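Local coordinates for type IV pilin protein (Neisseria meningitidis, PDB 5V0M), which is a non-core minor pilin of type IV pili, probably incorporated into the pilus fibre and contributing to cell adhesion, at residues G72-V76 / S88-C94. Residues are numbered along the deposited sequence; the frame is centred on the assembly and turned at random. Where two conformers were deposited one is given.
Sequences GETCV and SGTNQSC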
loop_
_atom_site.group_PDB
_atom_site.type_symbol
_atom_site.label_atom_id
_atom_site.label_comp_id
_atom_site.label_asym_id
_atom_site.label_seq_id
_atom_site.Cartn_x
_atom_site.Cartn_y
_atom_site.Cartn_z
ATOM N N GLY A 72 -15.368 4.158 7.964
ATOM C CA GLY A 72 -14.813 4.881 9.078
ATOM C C GLY A 72 -13.297 5.022 9.042
ATOM O O GLY A 72 -12.775 6.000 9.590
ATOM N N GLU A 73 -12.574 4.075 8.422
ATOM C CA GLU A 73 -11.129 4.242 8.243
ATOM C C GLU A 73 -10.881 5.281 7.169
ATOM O O GLU A 73 -11.418 5.177 6.065
ATOM C CB GLU A 73 -10.472 2.935 7.803
ATOM C CG GLU A 73 -8.962 3.028 7.634
ATOM C CD GLU A 73 -8.277 3.417 8.917
ATOM O OE1 GLU A 73 -8.225 2.600 9.867
ATOM O OE2 GLU A 73 -7.835 4.581 9.011
ATOM N N THR A 74 -10.052 6.274 7.491
ATOM C CA THR A 74 -9.651 7.266 6.508
ATOM C C THR A 74 -8.167 7.246 6.184
ATOM O O THR A 74 -7.729 7.994 5.303
ATOM C CB THR A 74 -10.059 8.692 6.928
ATOM O OG1 THR A 74 -9.190 9.193 7.942
ATOM C CG2 THR A 74 -11.507 8.759 7.386
ATOM N N CYS A 75 -7.380 6.437 6.860
ATOM C CA CYS A 75 -5.947 6.457 6.616
ATOM C C CYS A 75 -5.610 5.843 5.274
ATOM O O CYS A 75 -5.989 4.704 4.968
ATOM C CB CYS A 75 -5.196 5.736 7.723
ATOM S SG CYS A 75 -5.265 6.664 9.289
ATOM N N VAL A 76 -4.863 6.595 4.487
ATOM C CA VAL A 76 -4.309 6.124 3.227
ATOM C C VAL A 76 -2.839 5.843 3.454
ATOM O O VAL A 76 -2.108 6.709 3.952
ATOM C CB VAL A 76 -4.496 7.183 2.136
ATOM C CG1 VAL A 76 -3.831 6.761 0.845
ATOM C CG2 VAL A 76 -5.978 7.439 1.899
ATOM N N SER A 88 -1.547 8.806 6.240
ATOM C CA SER A 88 -2.214 10.013 6.703
ATOM C C SER A 88 -3.714 9.808 6.608
ATOM O O SER A 88 -4.213 9.167 5.678
ATOM C CB SER A 88 -1.793 11.241 5.885
ATOM O OG SER A 88 -2.260 11.140 4.553
ATOM N N GLY A 89 -4.421 10.346 7.596
ATOM C CA GLY A 89 -5.859 10.258 7.671
ATOM C C GLY A 89 -6.499 11.640 7.672
ATOM O O GLY A 89 -5.817 12.664 7.571
ATOM N N THR A 90 -7.827 11.648 7.772
ATOM C CA THR A 90 -8.625 12.875 7.809
ATOM C C THR A 90 -9.188 13.045 9.215
ATOM O O THR A 90 -10.139 12.349 9.580
ATOM C CB THR A 90 -9.790 12.782 6.828
ATOM O OG1 THR A 90 -9.320 12.501 5.508
ATOM C CG2 THR A 90 -10.557 14.090 6.809
ATOM N N ASN A 91 -8.673 14.058 9.923
ATOM C CA ASN A 91 -8.671 14.152 11.382
ATOM C C ASN A 91 -8.843 12.775 12.008
ATOM O O ASN A 91 -9.890 12.444 12.589
ATOM C CB ASN A 91 -9.627 15.211 11.968
ATOM C CG ASN A 91 -10.532 15.862 10.934
ATOM O OD1 ASN A 91 -11.754 15.685 10.959
ATOM N ND2 ASN A 91 -9.945 16.676 10.069
ATOM N N GLN A 92 -7.792 11.973 11.865
ATOM C CA GLN A 92 -7.754 10.624 12.410
ATOM C C GLN A 92 -6.304 10.169 12.416
ATOM O O GLN A 92 -5.653 10.140 11.363
ATOM C CB GLN A 92 -8.571 9.698 11.539
ATOM C CG GLN A 92 -8.768 8.335 12.141
ATOM C CD GLN A 92 -9.626 7.457 11.241
ATOM O OE1 GLN A 92 -9.484 7.465 10.018
ATOM N NE2 GLN A 92 -10.560 6.732 11.839
ATOM N N SER A 93 -5.786 9.790 13.573
ATOM C CA SER A 93 -4.451 9.239 13.645
ATOM C C SER A 93 -4.427 7.855 13.018
ATOM O O SER A 93 -5.441 7.153 12.978
ATOM C CB SER A 93 -4.016 9.099 15.101
ATOM O OG SER A 93 -3.854 10.370 15.703
ATOM N N CYS A 94 -3.250 7.429 12.584
ATOM C CA CYS A 94 -3.092 6.157 11.893
ATOM C C CYS A 94 -2.201 5.275 12.751
ATOM O O CYS A 94 -0.967 5.306 12.619
ATOM C CB CYS A 94 -2.489 6.364 10.503
ATOM S SG CYS A 94 -3.420 7.502 9.466
HETATM O O HOH W 1 -7.700 10.526 4.394
HETATM O O HOH W 2 -1.260 9.030 2.743
#
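V76 and S88 form an antiparallel hydrogen-bonded pair, V76 N giving to S88 O at 2.9 Å and S88 N to V76 O at 3.2 Å, the end pair of strands 76-80 and 85-88 in the pilin's four-stranded antiparallel sheet. Beyond this pair the chain of 88-94 curls round, and the disulfide between C75 and C94 closes the loop in the way familiar from type IV pilins, whose C-terminal region is pinned to the sheet by such a bond. Its dihedral about SG-SG is -95°, close to the relaxed quarter turn. Both cysteines are buried, and C75 packs against R5 and L9 of helix 3-30.

T74 and Q92 do most of the remaining work. T74 OG1 is turned between its backbone N and carbonyl carbon (chi1 76°), facing the other segment, where it accepts the N-H of T90 in a virtually straight bond and donates its own hydrogen bond to Q92 OE1, 2.7 Å away. The Q92 side chain runs out extended and behaves like a piece of backbone: OE1 also takes T74 N, this time in the carbonyl plane, while NE2 reaches G72 O at 3.2 Å. Three bonds thus fix the rotation of the amide. E73 OE2 lies 3.5 Å from Q92 OE1, two acceptors that do not bond; it is held instead by a salt bridge to R5 and, through its anti lone pair, by C75 N. On the side away from the disulfide, one water donates to T74 O at 2.7 Å and is hydrogen-bonded to T90 OG1 at 2.8 Å.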